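Local coordinates for protein dephospho-CoA kinase (PDB 6N39) that probably catalyses the final step of coenzyme A synthesis, the ATP-dependent phosphorylation of dephospho-CoA on its 3'-hydroxyl group, at residues A247-V253 / I270-V276; H326-H330 / V341-V345. All blocks are in the same frame, centred on the assembly; numbering follows the deposited sequence.

Both contacts belong to one mixed four-stranded sheet in the C-terminal UPF0157 (GrpB) region, and each pairs an outer strand with an inner one. Contact 1 sets the outer strand 249-253 against 270-276; contact 2 sets 328-331 against 339-345. The two inner strands run parallel to each other and are joined by backbone hydrogen bonds, and the centres of the contacts lie about 9 Å apart. Contact 1 is only partly buried, with a water and a partly exposed arginine-aspartate pair of one strand on one side of it. Contact 2 is buried, yet it brings Lys-327 and Arg-344 together with Asp-303 and His-342.

Contact 1 (A247-V253 / I270-V276); sequences ALRVDHV and IDIQITV
Val-250 packs on Ile-272 across these antiparallel strands, among the close apolar contacts: Val-250 CG1 lies 3.6 Å from Ile-272 CG2. That methyl of Val-250 stands opposite the backbone N (chi1 -177°) and is also near Ile-274, while Ala-247 CB meets Ile-274 CG2 farther along. At Asp-251 and Gln-273 the strands are joined by hydrogen bonds in both directions, with Gln-273 N to Asp-251 O at 2.8 Å. The same two carbonyls also meet the CA-H groups of Val-250 and Ile-272. His-252, on the same face as Val-250, brings ring carbon CD2 edge-on to Asp-271 O at 3.4 Å, while its NE2 bonds to Thr-256.

The other face is more polar. Thr-275 lies alongside the aliphatic start of Arg-249, whose guanidinium turns onto Asp-251 of its own strand, while NH1 forms a salt bridge with Pro-415 OXT. NE and NH2 each take one carboxylate oxygen, the straighter bond being Arg-249 NH2 to Asp-251 OD1 at 2.8 Å (174°), although this donor comes from above the carboxylate plane. Asp-251 OD2 also receives a hydrogen bond from a water at 2.6 Å; the same water donates to Gln-273 O and accepts from Gln-273 NE2 and Thr-275 OG1, so four polar atoms of the two strands share it. At the looser end, exposed Leu-248 reaches Thr-275 O through its backbone N, a bent bond (138°).

Helix 228-243 packs on the face of Val-250, His-252 and Ile-272, and helix 349-363 on that of Arg-249, Asp-251 and Gln-273, where Gln-351 bonds Thr-275 and Gln-273. Gln-273 OE1 reaches Arg-344 on the adjoining strand 339-345, which pairs with 270-276 along its other edge.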
ATOM      1  N   ALA A 247      -8.379   3.713 -13.535  1.00 35.80           N
ATOM      2  CA  ALA A 247      -6.986   4.108 -13.744  1.00 32.33           C
ATOM      3  C   ALA A 247      -6.520   3.588 -15.095  1.00 39.34           C
ATOM      4  O   ALA A 247      -6.268   2.391 -15.254  1.00 37.42           O
ATOM      5  CB  ALA A 247      -6.087   3.584 -12.630  1.00 28.72           C
ATOM      6  N   LEU A 248      -6.396   4.490 -16.068  1.00 37.08           N
ATOM      7  CA  LEU A 248      -5.804   4.104 -17.340  1.00 41.29           C
ATOM      8  C   LEU A 248      -4.334   3.733 -17.170  1.00 39.58           C
ATOM      9  O   LEU A 248      -3.837   2.837 -17.851  1.00 35.19           O
ATOM     10  CB  LEU A 248      -5.971   5.232 -18.352  1.00 40.68           C
ATOM     11  CG  LEU A 248      -7.418   5.718 -18.505  1.00 45.88           C
ATOM     12  CD1 LEU A 248      -7.514   6.703 -19.653  1.00 44.12           C
ATOM     13  CD2 LEU A 248      -8.371   4.548 -18.734  1.00 51.82           C
ATOM     14  N   ARG A 249      -3.623   4.422 -16.284  1.00 32.52           N
ATOM     15  CA  ARG A 249      -2.253   4.061 -15.938  1.00 34.19           C
ATOM     16  C   ARG A 249      -1.927   4.748 -14.625  1.00 32.34           C
ATOM     17  O   ARG A 249      -2.587   5.716 -14.229  1.00 34.17           O
ATOM     18  CB  ARG A 249      -1.243   4.445 -17.038  1.00 35.94           C
ATOM     19  CG  ARG A 249      -1.231   5.920 -17.423  1.00 36.34           C
ATOM     20  CD  ARG A 249      -0.245   6.207 -18.593  1.00 37.47           C
ATOM     21  NE  ARG A 249       1.141   6.087 -18.145  1.00 36.00           N
ATOM     22  CZ  ARG A 249       2.205   6.136 -18.938  1.00 39.39           C
ATOM     23  NH1 ARG A 249       2.071   6.339 -20.247  1.00 38.16           N
ATOM     24  NH2 ARG A 249       3.415   5.997 -18.413  1.00 37.42           N
ATOM     25  N   VAL A 250      -0.933   4.210 -13.925  1.00 31.64           N
ATOM     26  CA  VAL A 250      -0.522   4.734 -12.625  1.00 33.81           C
ATOM     27  C   VAL A 250       0.996   4.762 -12.617  1.00 37.26           C
ATOM     28  O   VAL A 250       1.627   3.771 -12.986  1.00 36.47           O
ATOM     29  CB  VAL A 250      -1.056   3.876 -11.461  1.00 31.97           C
ATOM     30  CG1 VAL A 250      -0.669   4.482 -10.098  1.00 24.16           C
ATOM     31  CG2 VAL A 250      -2.571   3.708 -11.573  1.00 28.93           C
ATOM     32  N   ASP A 251       1.587   5.895 -12.231  1.00 33.29           N
ATOM     33  CA  ASP A 251       3.021   6.075 -12.455  1.00 33.23           C
ATOM     34  C   ASP A 251       3.679   6.780 -11.278  1.00 32.89           C
ATOM     35  O   ASP A 251       3.135   7.742 -10.734  1.00 32.87           O
ATOM     36  CB  ASP A 251       3.298   6.895 -13.721  1.00 33.30           C
ATOM     37  CG  ASP A 251       2.780   6.226 -14.983  1.00 36.66           C
ATOM     38  OD1 ASP A 251       3.555   5.474 -15.616  1.00 35.95           O
ATOM     39  OD2 ASP A 251       1.601   6.458 -15.347  1.00 33.11           O
ATOM     40  N   HIS A 252       4.878   6.325 -10.932  1.00 31.66           N
ATOM     41  CA  HIS A 252       5.744   7.009  -9.978  1.00 31.78           C
ATOM     42  C   HIS A 252       6.379   8.208 -10.683  1.00 30.93           C
ATOM     43  O   HIS A 252       7.016   8.045 -11.724  1.00 34.93           O
ATOM     44  CB  HIS A 252       6.797   6.012  -9.487  1.00 30.01           C
ATOM     45  CG  HIS A 252       7.723   6.532  -8.424  1.00 29.79           C
ATOM     46  ND1 HIS A 252       8.923   5.915  -8.134  1.00 35.67           N
ATOM     47  CD2 HIS A 252       7.638   7.593  -7.587  1.00 35.01           C
ATOM     48  CE1 HIS A 252       9.530   6.567  -7.157  1.00 32.87           C
ATOM     49  NE2 HIS A 252       8.773   7.590  -6.807  1.00 35.42           N
ATOM     50  N   VAL A 253       6.172   9.415 -10.161  1.00 33.62           N
ATOM     51  CA  VAL A 253       6.659  10.624 -10.814  1.00 33.24           C
ATOM     52  C   VAL A 253       7.414  11.476  -9.796  1.00 39.69           C
ATOM     53  O   VAL A 253       7.522  11.127  -8.622  1.00 32.97           O
ATOM     54  CB  VAL A 253       5.514  11.429 -11.463  1.00 33.08           C
ATOM     55  CG1 VAL A 253       4.827  10.586 -12.548  1.00 32.28           C
ATOM     56  CG2 VAL A 253       4.494  11.847 -10.388  1.00 29.07           C
ATOM     57  N   ILE A 270       6.585  10.758  -1.684  1.00 33.61           N
ATOM     58  CA  ILE A 270       6.507  10.033  -2.948  1.00 30.08           C
ATOM     59  C   ILE A 270       5.337  10.576  -3.758  1.00 31.43           C
ATOM     60  O   ILE A 270       4.205  10.624  -3.269  1.00 32.21           O
ATOM     61  CB  ILE A 270       6.362   8.521  -2.695  1.00 31.03           C
ATOM     62  CG1 ILE A 270       7.687   7.972  -2.144  1.00 34.91           C
ATOM     63  CG2 ILE A 270       5.951   7.789  -3.980  1.00 29.63           C
ATOM     64  CD1 ILE A 270       7.681   6.478  -1.874  1.00 34.69           C
ATOM     65  N   ASP A 271       5.595  10.989  -5.003  1.00 30.31           N
ATOM     66  CA  ASP A 271       4.521  11.450  -5.883  1.00 30.40           C
ATOM     67  C   ASP A 271       4.113  10.351  -6.848  1.00 31.77           C
ATOM     68  O   ASP A 271       4.972   9.727  -7.487  1.00 30.98           O
ATOM     69  CB  ASP A 271       4.931  12.690  -6.680  1.00 28.92           C
ATOM     70  CG  ASP A 271       5.123  13.896  -5.793  1.00 39.50           C
ATOM     71  OD1 ASP A 271       6.213  14.021  -5.206  1.00 52.70           O
ATOM     72  OD2 ASP A 271       4.177  14.700  -5.690  1.00 41.18           O
ATOM     73  N   ILE A 272       2.797  10.162  -6.979  1.00 28.87           N
ATOM     74  CA  ILE A 272       2.184   9.205  -7.889  1.00 27.44           C
ATOM     75  C   ILE A 272       1.176   9.945  -8.757  1.00 32.09           C
ATOM     76  O   ILE A 272       0.455  10.811  -8.262  1.00 31.01           O
ATOM     77  CB  ILE A 272       1.444   8.088  -7.124  1.00 32.31           C
ATOM     78  CG1 ILE A 272       2.354   7.422  -6.088  1.00 27.34           C
ATOM     79  CG2 ILE A 272       0.865   7.086  -8.128  1.00 28.15           C
ATOM     80  CD1 ILE A 272       3.567   6.684  -6.713  1.00 27.98           C
ATOM     81  N   GLN A 273       1.085   9.589 -10.035  1.00 30.22           N
ATOM     82  CA  GLN A 273       0.009  10.101 -10.875  1.00 26.67           C
ATOM     83  C   GLN A 273      -0.898   8.954 -11.303  1.00 30.53           C
ATOM     84  O   GLN A 273      -0.425   7.962 -11.865  1.00 29.41           O
ATOM     85  CB  GLN A 273       0.559  10.822 -12.114  1.00 28.58           C
ATOM     86  CG  GLN A 273      -0.561  11.334 -13.022  1.00 28.71           C
ATOM     87  CD  GLN A 273      -0.046  12.132 -14.193  1.00 32.33           C
ATOM     88  OE1 GLN A 273      -0.059  13.368 -14.166  1.00 29.95           O
ATOM     89  NE2 GLN A 273       0.414  11.431 -15.246  1.00 28.54           N
ATOM     90  N   ILE A 274      -2.195   9.101 -11.047  1.00 29.99           N
ATOM     91  CA  ILE A 274      -3.228   8.270 -11.654  1.00 28.14           C
ATOM     92  C   ILE A 274      -3.783   9.024 -12.856  1.00 31.01           C
ATOM     93  O   ILE A 274      -4.295  10.150 -12.709  1.00 29.63           O
ATOM     94  CB  ILE A 274      -4.351   7.954 -10.653  1.00 29.54           C
ATOM     95  CG1 ILE A 274      -3.796   7.265  -9.393  1.00 27.78           C
ATOM     96  CG2 ILE A 274      -5.428   7.109 -11.326  1.00 26.53           C
ATOM     97  CD1 ILE A 274      -4.864   7.086  -8.297  1.00 26.36           C
ATOM     98  N   THR A 275      -3.688   8.413 -14.040  1.00 28.52           N
ATOM     99  CA  THR A 275      -4.284   8.968 -15.245  1.00 30.25           C
ATOM    100  C   THR A 275      -5.704   8.432 -15.393  1.00 35.23           C
ATOM    101  O   THR A 275      -5.909   7.216 -15.359  1.00 28.90           O
ATOM    102  CB  THR A 275      -3.444   8.610 -16.483  1.00 29.89           C
ATOM    103  OG1 THR A 275      -2.157   9.238 -16.395  1.00 29.28           O
ATOM    104  CG2 THR A 275      -4.121   9.096 -17.741  1.00 28.25           C
ATOM    105  N   VAL A 276      -6.679   9.335 -15.538  1.00 30.09           N
ATOM    106  CA  VAL A 276      -8.082   8.953 -15.694  1.00 32.17           C
ATOM    107  C   VAL A 276      -8.588   9.507 -17.015  1.00 30.70           C
ATOM    108  O   VAL A 276      -7.905  10.272 -17.695  1.00 32.30           O
ATOM    109  CB  VAL A 276      -8.972   9.441 -14.526  1.00 28.76           C
ATOM    110  CG1 VAL A 276      -8.507   8.817 -13.205  1.00 30.11           C
ATOM    111  CG2 VAL A 276      -8.944  10.987 -14.428  1.00 25.04           C
TER
HETATM  112  O   HOH W   1      -0.036   8.383 -14.727  1.00 27.78           O
HETATM  113  O   HOH W   2       8.355  11.772  -6.121  1.00 36.80           O

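Contact 2 (H326-H330 / V341-V345); sequences HKRIH and VHIRV. With ACT (acetate ion), chain E.
Arg-328 with Ile-343, and His-330 with Val-341, form hydrogen-bonded pairs on either side of the non-hydrogen-bonded pair Ile-329 and His-342, and the short strands run at 161° to each other. All four backbone bonds are nearly straight; Ile-343 N to Arg-328 O is 2.8 Å. Where the pairing ends, a water links His-326 O to Val-345 N.

Lys-327 carries the polar side of the contact. With CG between the backbone N and the carbonyl carbon (chi1 70°), its chain turns toward His-342 and then runs extended beside it; NZ arrives in the imidazole plane and donates to His-342 ND1 at 2.9 Å. Across that ring, NE2 bonds Asp-271 OD2. Lys-327 NZ also lies 3.4 Å from Arg-344 NH2, two like charges that Asp-303, salt-bridged to both side chains, probably offsets. Ile-329 CD1 lies 3.7 Å from His-342 CE1. On the other face Ile-343 CD1 touches His-330 CD2 at 3.5 Å, while His-330 ND1 is held by Tyr-294 O.

Arg-328 bends at chi2 (-68°). Its NE is salt-bridged to Asp-283 and its NH1 donates to Lys-327 O, while NH1 and NH2 grip an acetate ion, probably from the crystallisation liquor, with Arg-328 NH2 to acetate OXT at 2.7 Å; His-326 ND1 donates to the other oxygen.

Such antiparallel pairing is that of a beta hairpin, here at one edge of the mixed sheet in a GrpB domain, a family placed in the nucleotidyltransferase clan.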
ATOM      1  N   HIS A 326      -6.877  21.569 -14.853  1.00 30.55           N
ATOM      2  CA  HIS A 326      -7.532  21.082 -13.641  1.00 28.63           C
ATOM      3  C   HIS A 326      -7.120  19.645 -13.339  1.00 29.66           C
ATOM      4  O   HIS A 326      -6.633  18.914 -14.209  1.00 30.54           O
ATOM      5  CB  HIS A 326      -9.052  21.171 -13.764  1.00 29.71           C
ATOM      6  CG  HIS A 326      -9.566  22.575 -13.729  1.00 36.56           C
ATOM      7  ND1 HIS A 326     -10.724  22.926 -13.074  1.00 43.36           N
ATOM      8  CD2 HIS A 326      -9.059  23.724 -14.240  1.00 43.29           C
ATOM      9  CE1 HIS A 326     -10.923  24.226 -13.199  1.00 47.19           C
ATOM     10  NE2 HIS A 326      -9.925  24.734 -13.900  1.00 43.72           N
ATOM     11  N   LYS A 327      -7.305  19.256 -12.075  1.00 28.25           N
ATOM     12  CA  LYS A 327      -6.923  17.943 -11.569  1.00 29.54           C
ATOM     13  C   LYS A 327      -7.626  17.704 -10.236  1.00 30.98           C
ATOM     14  O   LYS A 327      -8.372  18.559  -9.731  1.00 30.04           O
ATOM     15  CB  LYS A 327      -5.396  17.844 -11.405  1.00 29.48           C
ATOM     16  CG  LYS A 327      -4.841  18.711 -10.259  1.00 32.67           C
ATOM     17  CD  LYS A 327      -3.334  18.441 -10.032  1.00 36.61           C
ATOM     18  CE  LYS A 327      -2.838  19.024  -8.707  1.00 35.26           C
ATOM     19  NZ  LYS A 327      -1.385  18.734  -8.495  1.00 35.39           N
ATOM     20  N   ARG A 328      -7.389  16.524  -9.666  1.00 30.38           N
ATOM     21  CA  ARG A 328      -7.630  16.308  -8.242  1.00 30.26           C
ATOM     22  C   ARG A 328      -6.319  15.858  -7.602  1.00 30.31           C
ATOM     23  O   ARG A 328      -5.384  15.450  -8.295  1.00 30.06           O
ATOM     24  CB  ARG A 328      -8.751  15.264  -7.984  1.00 27.13           C
ATOM     25  CG  ARG A 328     -10.091  15.546  -8.689  1.00 27.97           C
ATOM     26  CD  ARG A 328     -10.835  16.772  -8.153  1.00 26.12           C
ATOM     27  NE  ARG A 328     -12.113  17.015  -8.861  1.00 31.45           N
ATOM     28  CZ  ARG A 328     -12.332  17.958  -9.787  1.00 38.15           C
ATOM     29  NH1 ARG A 328     -11.369  18.803 -10.160  1.00 29.09           N
ATOM     30  NH2 ARG A 328     -13.541  18.083 -10.333  1.00 31.92           N
ATOM     31  N   ILE A 329      -6.229  15.950  -6.274  1.00 29.12           N
ATOM     32  CA  ILE A 329      -5.038  15.476  -5.577  1.00 27.19           C
ATOM     33  C   ILE A 329      -5.453  14.958  -4.206  1.00 33.70           C
ATOM     34  O   ILE A 329      -6.267  15.571  -3.508  1.00 27.00           O
ATOM     35  CB  ILE A 329      -3.939  16.565  -5.473  1.00 29.28           C
ATOM     36  CG1 ILE A 329      -2.698  16.048  -4.705  1.00 25.11           C
ATOM     37  CG2 ILE A 329      -4.493  17.841  -4.844  1.00 29.60           C
ATOM     38  CD1 ILE A 329      -1.535  17.143  -4.574  1.00 31.87           C
ATOM     39  N   HIS A 330      -4.950  13.779  -3.867  1.00 36.33           N
ATOM     40  CA  HIS A 330      -5.111  13.155  -2.567  1.00 29.86           C
ATOM     41  C   HIS A 330      -3.732  13.041  -1.936  1.00 34.04           C
ATOM     42  O   HIS A 330      -2.707  13.222  -2.601  1.00 31.95           O
ATOM     43  CB  HIS A 330      -5.725  11.749  -2.693  1.00 31.11           C
ATOM     44  CG  HIS A 330      -7.093  11.717  -3.302  1.00 30.31           C
ATOM     45  ND1 HIS A 330      -8.163  11.116  -2.677  1.00 31.07           N
ATOM     46  CD2 HIS A 330      -7.559  12.177  -4.491  1.00 27.76           C
ATOM     47  CE1 HIS A 330      -9.237  11.229  -3.441  1.00 30.56           C
ATOM     48  NE2 HIS A 330      -8.893  11.851  -4.554  1.00 30.87           N
ATOM     49  N   VAL A 341      -0.894  11.920  -4.364  1.00 30.49           N
ATOM     50  CA  VAL A 341      -1.517  11.163  -5.445  1.00 26.04           C
ATOM     51  C   VAL A 341      -2.257  12.160  -6.329  1.00 32.10           C
ATOM     52  O   VAL A 341      -3.369  12.592  -6.005  1.00 30.24           O
ATOM     53  CB  VAL A 341      -2.461  10.070  -4.926  1.00 31.61           C
ATOM     54  CG1 VAL A 341      -3.113   9.312  -6.084  1.00 26.38           C
ATOM     55  CG2 VAL A 341      -1.703   9.082  -4.042  1.00 32.96           C
ATOM     56  N   HIS A 342      -1.646  12.529  -7.449  1.00 29.06           N
ATOM     57  CA  HIS A 342      -2.245  13.452  -8.406  1.00 27.03           C
ATOM     58  C   HIS A 342      -3.135  12.667  -9.362  1.00 29.66           C
ATOM     59  O   HIS A 342      -2.715  11.643  -9.898  1.00 30.27           O
ATOM     60  CB  HIS A 342      -1.156  14.194  -9.197  1.00 30.53           C
ATOM     61  CG  HIS A 342      -0.092  14.818  -8.342  1.00 32.73           C
ATOM     62  ND1 HIS A 342      -0.143  16.133  -7.934  1.00 30.88           N
ATOM     63  CD2 HIS A 342       1.060  14.315  -7.839  1.00 29.33           C
ATOM     64  CE1 HIS A 342       0.923  16.410  -7.199  1.00 33.94           C
ATOM     65  NE2 HIS A 342       1.669  15.323  -7.124  1.00 34.28           N
ATOM     66  N   ILE A 343      -4.341  13.156  -9.608  1.00 26.15           N
ATOM     67  CA  ILE A 343      -5.269  12.509 -10.533  1.00 26.63           C
ATOM     68  C   ILE A 343      -5.477  13.473 -11.690  1.00 30.10           C
ATOM     69  O   ILE A 343      -6.058  14.555 -11.504  1.00 31.94           O
ATOM     70  CB  ILE A 343      -6.601  12.166  -9.861  1.00 27.32           C
ATOM     71  CG1 ILE A 343      -6.356  11.448  -8.524  1.00 32.35           C
ATOM     72  CG2 ILE A 343      -7.470  11.318 -10.798  1.00 29.12           C
ATOM     73  CD1 ILE A 343      -7.630  11.034  -7.840  1.00 28.78           C
ATOM     74  N   ARG A 344      -5.008  13.074 -12.875  1.00 26.32           N
ATOM     75  CA  ARG A 344      -4.968  13.948 -14.039  1.00 32.04           C
ATOM     76  C   ARG A 344      -5.563  13.234 -15.245  1.00 37.20           C
ATOM     77  O   ARG A 344      -5.545  11.998 -15.330  1.00 32.29           O
ATOM     78  CB  ARG A 344      -3.519  14.407 -14.338  1.00 27.75           C
ATOM     79  CG  ARG A 344      -2.863  15.216 -13.174  1.00 24.32           C
ATOM     80  CD  ARG A 344      -1.732  16.108 -13.736  1.00 29.15           C
ATOM     81  NE  ARG A 344      -1.094  16.941 -12.719  1.00 27.17           N
ATOM     82  CZ  ARG A 344      -0.089  16.549 -11.945  1.00 30.33           C
ATOM     83  NH1 ARG A 344       0.395  15.312 -12.059  1.00 28.60           N
ATOM     84  NH2 ARG A 344       0.431  17.397 -11.051  1.00 29.37           N
ATOM     85  N   VAL A 345      -6.095  14.029 -16.176  1.00 31.15           N
ATOM     86  CA  VAL A 345      -6.854  13.514 -17.311  1.00 30.86           C
ATOM     87  C   VAL A 345      -5.905  13.180 -18.460  1.00 33.38           C
ATOM     88  O   VAL A 345      -5.064  14.001 -18.845  1.00 33.59           O
ATOM     89  CB  VAL A 345      -7.923  14.528 -17.758  1.00 29.72           C
ATOM     90  CG1 VAL A 345      -8.654  14.031 -19.024  1.00 36.99           C
ATOM     91  CG2 VAL A 345      -8.939  14.791 -16.618  1.00 30.06           C
TER
HETATM   92  C   ACT E 504     -13.436  20.873 -12.341  1.00 48.32           C
HETATM   93  O   ACT E 504     -12.300  21.078 -11.806  1.00 36.87           O
HETATM   94  OXT ACT E 504     -14.269  19.935 -12.114  1.00 44.09           O
HETATM   95  CH3 ACT E 504     -13.862  21.930 -13.454  1.00 49.12           C
HETATM   96  O   HOH W   3      -5.478  16.817 -15.532  1.00 29.82           O